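Local coordinates for protein endo-beta-N-acetylglucosaminidase F1 (Bacteroides thetaiotaomicron VPI-5482, PDB 6TCV) that cleaves high-mannose N-glycans within their chitobiose core, as an endo-beta-N-acetylglucosaminidase of a human gut bacterium, at residues A[409-414]-A[445-450]; A[72-77]-A[147-152]; A[38-43]-A[160-165]. The protein carries 2 engineered substitutions. All blocks are in the same frame, centred on the assembly; numbering follows the deposited sequence. Where two conformers were deposited one is given.

Contact 1: residues A[409-414]-A[445-450]; sequences AKYGSV and YKYPDD
Tyr447 extends its phenol toward Tyr411 because CG stands anti to the backbone N (chi1 -178°), which carries the ring out from the loop that follows strand 445-446 and lays OH beside the start of helix 411-416. The torsions of Tyr411 are less usual: chi2 of 1° puts CD1 almost eclipsed with CA, so that CD2 is the ring atom turned outward to its partner. CD2 sits 3.7 Å from Tyr447 CE1, over one face of the Tyr447 ring and displaced toward its rim. The centroids are 5.3 Å apart and the planes meet at 48°, an oblique aromatic pair. The closest approach across the contact is of the Tyr411 methylene to the phenol oxygen, CB to Tyr447 OH 3.4 Å.

On the other face of the Tyr447 ring lies Pro448 CB, 3.8 Å above the plane and over its centre, a Tyr-Pro packing that accompanies the cis peptide between the two residues. Beyond it the chain turns back, and Lys446 N donates to Asp450 OD2 over 2.9 Å, meeting the carboxylate from above its plane.

Tyr411 is fixed independently: its OH is hydrogen-bonded to Ser186, and Phe187 and Phe415 each meet its ring edge-to-face. Replacing the Tyr447 phenol by an alanine's methyl is likely to leave Tyr411 CB and CD2 without cover from this side and Pro448 without the ring it packs on.

No hydrogen bond crosses between the segments, and Tyr447 OH stays 3.8 Å from Gly412 N. The chemistry is therefore largely van der Waals and aromatic: the C-terminal tail is held to the helix start by ring and methylene surface, while Tyr411 OH is taken up by Ser186 and Asp450 OD2 by Lys446 N.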
loop_
_atom_site.group_PDB
_atom_site.type_symbol
_atom_site.label_atom_id
_atom_site.label_comp_id
_atom_site.label_asym_id
_atom_site.label_seq_id
_atom_site.Cartn_x
_atom_site.Cartn_y
_atom_site.Cartn_z
ATOM N N ALA A 409 21.880 14.395 -0.479
ATOM C CA ALA A 409 22.484 15.644 -0.915
ATOM C C ALA A 409 21.512 16.810 -0.939
ATOM O O ALA A 409 21.954 17.973 -0.971
ATOM C CB ALA A 409 23.179 15.490 -2.269
ATOM N N LYS A 410 20.215 16.523 -1.027
ATOM C CA LYS A 410 19.197 17.558 -1.053
ATOM C C LYS A 410 18.396 17.598 0.233
ATOM O O LYS A 410 17.318 18.210 0.285
ATOM C CB LYS A 410 18.256 17.426 -2.259
ATOM C CG LYS A 410 18.984 17.507 -3.587
ATOM C CD LYS A 410 18.026 17.507 -4.773
ATOM C CE LYS A 410 18.774 17.672 -6.080
ATOM N NZ LYS A 410 19.322 19.043 -6.241
ATOM N N TYR A 411 18.907 17.030 1.330
ATOM C CA TYR A 411 18.127 17.016 2.563
ATOM C C TYR A 411 17.842 18.430 3.065
ATOM O O TYR A 411 16.807 18.632 3.698
ATOM C CB TYR A 411 18.839 16.214 3.651
ATOM C CG TYR A 411 18.570 14.707 3.683
ATOM C CD1 TYR A 411 17.738 14.089 2.772
ATOM C CD2 TYR A 411 19.121 13.931 4.681
ATOM C CE1 TYR A 411 17.451 12.711 2.849
ATOM C CE2 TYR A 411 18.850 12.566 4.751
ATOM C CZ TYR A 411 18.059 11.977 3.814
ATOM O OH TYR A 411 17.795 10.610 3.868
ATOM N N GLY A 412 18.707 19.408 2.863
ATOM C CA GLY A 412 18.358 20.746 3.281
ATOM C C GLY A 412 17.050 21.217 2.662
ATOM O O GLY A 412 16.175 21.787 3.326
ATOM N N SER A 413 16.914 21.019 1.347
ATOM C CA SER A 413 15.668 21.354 0.653
ATOM C C SER A 413 14.500 20.509 1.147
ATOM O O SER A 413 13.411 21.047 1.449
ATOM C CB SER A 413 15.878 21.096 -0.854
ATOM O OG SER A 413 14.697 21.373 -1.562
ATOM N N VAL A 414 14.688 19.194 1.193
ATOM C CA VAL A 414 13.591 18.301 1.570
ATOM C C VAL A 414 13.050 18.676 2.952
ATOM O O VAL A 414 11.840 18.836 3.150
ATOM C CB VAL A 414 14.046 16.830 1.526
ATOM C CG1 VAL A 414 12.962 15.888 2.049
ATOM C CG2 VAL A 414 14.463 16.416 0.129
ATOM N N TYR A 445 25.555 6.486 8.082
ATOM C CA TYR A 445 26.574 7.531 8.037
ATOM C C TYR A 445 26.075 8.817 8.672
ATOM O O TYR A 445 24.878 9.098 8.694
ATOM C CB TYR A 445 27.017 7.812 6.617
ATOM C CG TYR A 445 27.787 6.677 6.005
ATOM C CD1 TYR A 445 29.132 6.474 6.310
ATOM C CD2 TYR A 445 27.183 5.765 5.166
ATOM C CE1 TYR A 445 29.842 5.412 5.736
ATOM C CE2 TYR A 445 27.889 4.744 4.582
ATOM C CZ TYR A 445 29.185 4.538 4.901
ATOM O OH TYR A 445 29.892 3.487 4.333
ATOM N N LYS A 446 27.032 9.637 9.128
ATOM C CA LYS A 446 26.674 10.870 9.822
ATOM C C LYS A 446 26.300 11.946 8.805
ATOM O O LYS A 446 27.043 12.219 7.862
ATOM C CB LYS A 446 27.883 11.371 10.607
ATOM C CG LYS A 446 27.532 12.504 11.544
ATOM C CD LYS A 446 28.769 12.911 12.405
ATOM C CE LYS A 446 28.540 14.189 13.175
ATOM N NZ LYS A 446 29.220 14.042 14.538
ATOM N N TYR A 447 25.101 12.531 8.993
ATOM C CA TYR A 447 24.627 13.656 8.193
ATOM C C TYR A 447 24.890 14.946 8.931
ATOM O O TYR A 447 24.472 15.053 10.094
ATOM C CB TYR A 447 23.127 13.508 7.884
ATOM C CG TYR A 447 22.666 14.648 7.012
ATOM C CD1 TYR A 447 22.731 14.552 5.649
ATOM C CD2 TYR A 447 22.223 15.837 7.580
ATOM C CE1 TYR A 447 22.419 15.654 4.834
ATOM C CE2 TYR A 447 21.900 16.917 6.768
ATOM C CZ TYR A 447 21.984 16.798 5.411
ATOM O OH TYR A 447 21.675 17.900 4.619
ATOM N N PRO A 448 25.516 15.972 8.315
ATOM C CA PRO A 448 25.945 15.996 6.915
ATOM C C PRO A 448 27.405 15.655 6.679
ATOM O O PRO A 448 27.864 15.638 5.514
ATOM C CB PRO A 448 25.773 17.481 6.547
ATOM C CG PRO A 448 26.147 18.228 7.818
ATOM C CD PRO A 448 25.637 17.291 8.961
ATOM N N ASP A 449 28.128 15.373 7.751
ATOM C CA ASP A 449 29.593 15.322 7.686
ATOM C C ASP A 449 30.114 14.326 6.650
ATOM O O ASP A 449 31.143 14.582 6.003
ATOM C CB ASP A 449 30.140 14.923 9.065
ATOM C CG ASP A 449 29.748 15.881 10.157
ATOM O OD1 ASP A 449 28.559 16.150 10.321
ATOM O OD2 ASP A 449 30.616 16.287 10.958
ATOM N N ASP A 450 29.459 13.161 6.516
ATOM C CA ASP A 450 29.924 12.049 5.671
ATOM C C ASP A 450 29.418 12.079 4.226
ATOM O O ASP A 450 29.691 11.136 3.474
ATOM C CB ASP A 450 29.562 10.699 6.311
ATOM C CG ASP A 450 30.309 10.405 7.585
ATOM O OD1 ASP A 450 31.358 11.023 7.845
ATOM O OD2 ASP A 450 29.870 9.509 8.340
#

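Contact 2: residues A[72-77]-A[147-152]; sequences ETYNKA and HCIYLV
Tyr74 is the residue of helix 68-78 that reaches Ile149 and Leu151. Its CG lies anti to the backbone N (chi1 177°), which extends the ring from the helix toward strand 147-154 and presents a face to it. Ile149 CD1 lies over the centre of that face, 3.6 Å from the ring centroid and 6° off the normal, a nearly axial CH-pi contact in which the methyl is almost equidistant from all six ring carbons. The other branch, CG2, comes within 3.8 Å of Tyr74 CE2. At the far end of the phenol, Tyr74 OH meets Leu151 CD1 at 4.0 Å, the two side chains arriving from opposite directions.

One residue on, Asn75 OD1 and ND2 are hydrogen-bonded to Thr80 OG1 and Phe82 O, in the chain just past the helix. Lys76 N and Ala77 N continue the helical pattern, bonding to Glu72 O and Thr73 O. A turn beyond Tyr74, His78 meets its ring, and Phe82 and Pro321 also touch it.

Ile149 and Leu151, two residues apart on one strand, thus point to the same side of the sheet, next to strand 34-39. This is packing of a helix on a face of the mixed sheet, made by one aromatic side chain; the helix belongs to the BT_3987-like N-terminal domain.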
loop_
_atom_site.group_PDB
_atom_site.type_symbol
_atom_site.label_atom_id
_atom_site.label_comp_id
_atom_site.label_asym_id
_atom_site.label_seq_id
_atom_site.Cartn_x
_atom_site.Cartn_y
_atom_site.Cartn_z
ATOM N N GLU A 72 -11.046 -22.532 4.416
ATOM C CA GLU A 72 -10.452 -23.330 3.344
ATOM C C GLU A 72 -10.978 -22.881 1.989
ATOM O O GLU A 72 -10.222 -22.797 1.013
ATOM C CB GLU A 72 -10.582 -24.836 3.608
ATOM C CG GLU A 72 -9.926 -25.689 2.505
ATOM C CD GLU A 72 -10.146 -27.200 2.680
ATOM O OE1 GLU A 72 -9.159 -27.935 2.463
ATOM O OE2 GLU A 72 -11.210 -27.629 3.131
ATOM N N THR A 73 -12.275 -22.610 1.898
ATOM C CA THR A 73 -12.828 -22.133 0.643
ATOM C C THR A 73 -12.227 -20.782 0.253
ATOM O O THR A 73 -11.898 -20.562 -0.919
ATOM C CB THR A 73 -14.330 -22.024 0.792
ATOM O OG1 THR A 73 -14.833 -23.329 1.121
ATOM C CG2 THR A 73 -14.991 -21.546 -0.487
ATOM N N TYR A 74 -12.066 -19.871 1.220
ATOM C CA TYR A 74 -11.504 -18.544 0.932
ATOM C C TYR A 74 -10.055 -18.660 0.469
ATOM O O TYR A 74 -9.663 -18.096 -0.567
ATOM C CB TYR A 74 -11.576 -17.686 2.215
ATOM C CG TYR A 74 -10.948 -16.324 1.991
ATOM C CD1 TYR A 74 -9.597 -16.132 2.217
ATOM C CD2 TYR A 74 -11.688 -15.247 1.522
ATOM C CE1 TYR A 74 -8.998 -14.924 1.967
ATOM C CE2 TYR A 74 -11.088 -14.011 1.282
ATOM C CZ TYR A 74 -9.728 -13.873 1.515
ATOM O OH TYR A 74 -9.060 -12.680 1.288
ATOM N N ASN A 75 -9.243 -19.407 1.215
ATOM C CA ASN A 75 -7.846 -19.578 0.854
ATOM C C ASN A 75 -7.715 -20.237 -0.517
ATOM O O ASN A 75 -6.870 -19.835 -1.323
ATOM C CB ASN A 75 -7.136 -20.399 1.933
ATOM C CG ASN A 75 -6.650 -19.560 3.095
ATOM O OD1 ASN A 75 -6.346 -18.362 2.954
ATOM N ND2 ASN A 75 -6.617 -20.166 4.269
ATOM N N LYS A 76 -8.582 -21.209 -0.835
ATOM C CA LYS A 76 -8.526 -21.826 -2.160
ATOM C C LYS A 76 -8.855 -20.817 -3.251
ATOM O O LYS A 76 -8.227 -20.821 -4.318
ATOM C CB LYS A 76 -9.464 -23.034 -2.238
ATOM N N ALA A 77 -9.880 -19.983 -3.029
ATOM C CA ALA A 77 -10.286 -19.021 -4.054
ATOM C C ALA A 77 -9.203 -17.979 -4.328
ATOM O O ALA A 77 -9.069 -17.509 -5.463
ATOM C CB ALA A 77 -11.589 -18.334 -3.639
ATOM N N HIS A 147 -20.819 -14.169 3.377
ATOM C CA HIS A 147 -19.607 -14.098 4.184
ATOM C C HIS A 147 -18.948 -12.734 4.019
ATOM O O HIS A 147 -19.010 -12.118 2.952
ATOM C CB HIS A 147 -18.636 -15.129 3.565
ATOM C CG HIS A 147 -19.140 -16.545 3.619
ATOM N ND1 HIS A 147 -19.144 -17.302 4.769
ATOM C CD2 HIS A 147 -19.677 -17.326 2.651
ATOM C CE1 HIS A 147 -19.653 -18.491 4.506
ATOM N NE2 HIS A 147 -19.997 -18.530 3.232
ATOM N N CYS A 148 -18.249 -12.277 5.058
ATOM C CA CYS A 148 -17.178 -11.285 4.998
ATOM C C CYS A 148 -15.928 -11.776 5.733
ATOM O O CYS A 148 -15.953 -12.827 6.398
ATOM C CB CYS A 148 -17.667 -9.918 5.459
ATOM S SG CYS A 148 -18.034 -9.936 7.180
ATOM N N ILE A 149 -14.827 -11.046 5.592
ATOM C CA ILE A 149 -13.572 -11.486 6.177
ATOM C C ILE A 149 -12.757 -10.340 6.758
ATOM O O ILE A 149 -12.728 -9.224 6.221
ATOM C CB ILE A 149 -12.803 -12.389 5.186
ATOM C CG1 ILE A 149 -11.694 -13.141 5.912
ATOM C CG2 ILE A 149 -12.228 -11.551 4.011
ATOM C CD1 ILE A 149 -11.220 -14.373 5.169
ATOM N N TYR A 150 -12.148 -10.581 7.935
ATOM C CA TYR A 150 -11.151 -9.698 8.537
ATOM C C TYR A 150 -9.786 -10.370 8.447
ATOM O O TYR A 150 -9.688 -11.571 8.734
ATOM C CB TYR A 150 -11.449 -9.457 10.010
ATOM C CG TYR A 150 -12.743 -8.744 10.145
ATOM C CD1 TYR A 150 -13.940 -9.453 10.173
ATOM C CD2 TYR A 150 -12.766 -7.346 10.238
ATOM C CE1 TYR A 150 -15.152 -8.809 10.264
ATOM C CE2 TYR A 150 -13.996 -6.688 10.314
ATOM C CZ TYR A 150 -15.168 -7.432 10.358
ATOM O OH TYR A 150 -16.399 -6.826 10.444
ATOM N N LEU A 151 -8.790 -9.632 7.978
ATOM C CA LEU A 151 -7.419 -10.110 7.834
ATOM C C LEU A 151 -6.586 -9.353 8.855
ATOM O O LEU A 151 -6.351 -8.158 8.709
ATOM C CB LEU A 151 -6.972 -9.897 6.380
ATOM C CG LEU A 151 -7.786 -10.635 5.330
ATOM C CD1 LEU A 151 -7.366 -10.209 3.887
ATOM C CD2 LEU A 151 -7.752 -12.148 5.505
ATOM N N VAL A 152 -6.189 -10.054 9.924
ATOM C CA VAL A 152 -5.670 -9.463 11.166
ATOM C C VAL A 152 -4.169 -9.631 11.262
ATOM O O VAL A 152 -3.651 -10.735 11.071
ATOM C CB VAL A 152 -6.371 -10.080 12.396
ATOM C CG1 VAL A 152 -5.871 -9.393 13.696
ATOM C CG2 VAL A 152 -7.901 -10.035 12.280
#

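Contact 3: residues A[38-43]-A[160-165]; sequences ELHGET and DAYKGE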
loop_
_atom_site.group_PDB
_atom_site.type_symbol
_atom_site.label_atom_id
_atom_site.label_comp_id
_atom_site.label_asym_id
_atom_site.label_seq_id
_atom_site.Cartn_x
_atom_site.Cartn_y
_atom_site.Cartn_z
ATOM N N GLU A 38 -5.013 -3.957 11.460
ATOM C CA GLU A 38 -3.701 -3.918 12.081
ATOM C C GLU A 38 -3.919 -3.575 13.550
ATOM O O GLU A 38 -4.358 -2.456 13.874
ATOM C CB GLU A 38 -2.843 -2.836 11.431
ATOM C CG GLU A 38 -2.502 -3.210 10.040
ATOM C CD GLU A 38 -1.717 -2.151 9.284
ATOM O OE1 GLU A 38 -1.049 -1.318 9.921
ATOM O OE2 GLU A 38 -1.729 -2.215 8.046
ATOM N N LEU A 39 -3.500 -4.461 14.448
ATOM C CA LEU A 39 -3.676 -4.257 15.886
ATOM C C LEU A 39 -2.510 -3.435 16.414
ATOM O O LEU A 39 -1.354 -3.853 16.321
ATOM C CB LEU A 39 -3.775 -5.583 16.642
ATOM C CG LEU A 39 -4.978 -6.435 16.235
ATOM C CD1 LEU A 39 -4.854 -7.791 16.972
ATOM C CD2 LEU A 39 -6.315 -5.765 16.540
ATOM N N HIS A 40 -2.801 -2.238 16.915
ATOM C CA HIS A 40 -1.773 -1.420 17.558
ATOM C C HIS A 40 -1.942 -1.415 19.061
ATOM O O HIS A 40 -1.128 -0.798 19.751
ATOM C CB HIS A 40 -1.791 0.028 17.028
ATOM C CG HIS A 40 -1.627 0.100 15.551
ATOM N ND1 HIS A 40 -0.397 -0.030 14.967
ATOM C CD2 HIS A 40 -2.518 0.240 14.542
ATOM C CE1 HIS A 40 -0.528 -0.014 13.648
ATOM N NE2 HIS A 40 -1.801 0.212 13.370
ATOM N N GLY A 41 -2.947 -2.108 19.569
ATOM C CA GLY A 41 -3.229 -2.215 20.982
ATOM C C GLY A 41 -3.854 -3.569 21.227
ATOM O O GLY A 41 -3.925 -4.411 20.319
ATOM N N GLU A 42 -4.380 -3.751 22.439
ATOM C CA GLU A 42 -4.936 -5.035 22.822
ATOM C C GLU A 42 -6.336 -5.286 22.309
ATOM O O GLU A 42 -6.751 -6.452 22.239
ATOM C CB GLU A 42 -5.048 -5.115 24.324
ATOM C CG GLU A 42 -3.739 -5.254 24.965
ATOM C CD GLU A 42 -3.752 -4.637 26.343
ATOM O OE1 GLU A 42 -3.916 -5.395 27.342
ATOM O OE2 GLU A 42 -3.607 -3.388 26.377
ATOM N N THR A 43 -7.090 -4.244 21.937
ATOM C CA THR A 43 -8.426 -4.459 21.393
ATOM C C THR A 43 -8.715 -3.633 20.147
ATOM O O THR A 43 -8.135 -2.564 19.933
ATOM C CB THR A 43 -9.531 -4.069 22.425
ATOM O OG1 THR A 43 -9.414 -2.670 22.746
ATOM C CG2 THR A 43 -9.465 -4.908 23.682
ATOM N N ASP A 160 6.875 1.860 15.131
ATOM C CA ASP A 160 7.616 3.107 15.091
ATOM C C ASP A 160 7.051 4.101 14.082
ATOM O O ASP A 160 7.277 5.304 14.241
ATOM C CB ASP A 160 9.075 2.823 14.773
ATOM C CG ASP A 160 9.850 2.186 15.891
ATOM O OD1 ASP A 160 9.323 1.894 16.982
ATOM O OD2 ASP A 160 11.046 1.996 15.693
ATOM N N ALA A 161 6.370 3.662 13.037
ATOM C CA ALA A 161 5.735 4.550 12.079
ATOM C C ALA A 161 4.278 4.874 12.420
ATOM O O ALA A 161 3.672 5.703 11.730
ATOM C CB ALA A 161 5.826 4.017 10.640
ATOM N N TYR A 162 3.704 4.262 13.446
ATOM C CA TYR A 162 2.293 4.407 13.766
ATOM C C TYR A 162 2.125 5.634 14.641
ATOM O O TYR A 162 2.530 5.666 15.795
ATOM C CB TYR A 162 1.781 3.140 14.462
ATOM C CG TYR A 162 0.373 3.307 14.969
ATOM C CD1 TYR A 162 -0.684 3.432 14.108
ATOM C CD2 TYR A 162 0.101 3.327 16.328
ATOM C CE1 TYR A 162 -1.974 3.584 14.601
ATOM C CE2 TYR A 162 -1.192 3.497 16.803
ATOM C CZ TYR A 162 -2.194 3.612 15.910
ATOM O OH TYR A 162 -3.469 3.757 16.448
ATOM N N LYS A 163 1.494 6.648 14.054
ATOM C CA LYS A 163 1.346 7.941 14.704
ATOM C C LYS A 163 -0.041 8.151 15.285
ATOM O O LYS A 163 -0.383 9.273 15.672
ATOM C CB LYS A 163 1.781 9.067 13.731
ATOM C CG LYS A 163 3.248 8.968 13.356
ATOM C CD LYS A 163 3.682 9.895 12.270
ATOM C CE LYS A 163 3.251 9.467 10.868
ATOM N NZ LYS A 163 3.855 8.207 10.418
ATOM N N GLY A 164 -0.896 7.139 15.327
ATOM C CA GLY A 164 -2.161 7.340 16.015
ATOM C C GLY A 164 -3.323 7.125 15.071
ATOM O O GLY A 164 -3.168 6.969 13.869
ATOM N N GLU A 165 -4.478 7.025 15.657
ATOM C CA GLU A 165 -5.737 6.892 14.954
ATOM C C GLU A 165 -6.196 8.216 14.316
ATOM O O GLU A 165 -6.096 9.277 14.944
ATOM C CB GLU A 165 -6.837 6.351 15.872
ATOM C CG GLU A 165 -6.627 4.868 16.224
ATOM C CD GLU A 165 -6.542 4.001 14.981
ATOM O OE1 GLU A 165 -7.555 3.917 14.260
ATOM O OE2 GLU A 165 -5.463 3.436 14.684
#
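His40 and Tyr162 lie face to face with almost perfectly parallel planes: the interplanar angle is 2° and the centroids are 3.5 Å apart. The rings are slightly offset: Tyr162 CD1 stands over the centre of the imidazole and His40 CG over that of the phenol. The closest pair is His40 CD2 with Tyr162 CE1, at 3.4 Å. His40 CB adds a CH-pi contact, 3.9 Å from the centroid of the Tyr162 ring. The stack is reached from two directions: the histidine CG lies anti to its carbonyl carbon (chi1 -57°), whereas the tyrosine CG lies anti to its backbone N (chi1 173°).

These rings join two parts of the fold. His40 follows strand 34-39 of the N-terminal sheet, and Tyr162 belongs to the connection running from strand 147-154 of that sheet to strand 169-175 of the following, largely parallel one, consistent with the beta/alpha barrel of this type of glycosidase.

The phenol is fixed on further sides. Gly164 N lies 3.7 Å above the face turned from the histidine, and Tyr162 OH donates over 2.7 Å to Glu165 OE2, which lies in the plane of the ring and receives the bond on its anti lone pair. That carboxylate oxygen is 5.1 Å from His40 NE2, near enough that it might favour a protonated imidazole. Lys163 NZ folds back to Ala161 O at 2.8 Å and also forms a salt bridge with Asp197.

Overall arrangement
Contacts 2 and 3 share one sheet: strands 147-154 and 34-39 are neighbours in it, and Val152 CG1 packs on Leu39 CD1 at 3.8 Å. Their centres are about 24 Å apart, and contact 2 is nested in the loop that contact 3 closes. One lies between the sheet and its helix, the other where the chain leaves that sheet for the next. Contact 1 comes later in sequence, about 46 Å centre to centre from contact 2 on the opposite side of the chain's centre, and about 30 Å from contact 3, also between centres, touching neither. The Tyr411 side chain of contact 1 is about 13 Å from a bound mannose, too far for that side chain to touch this sugar.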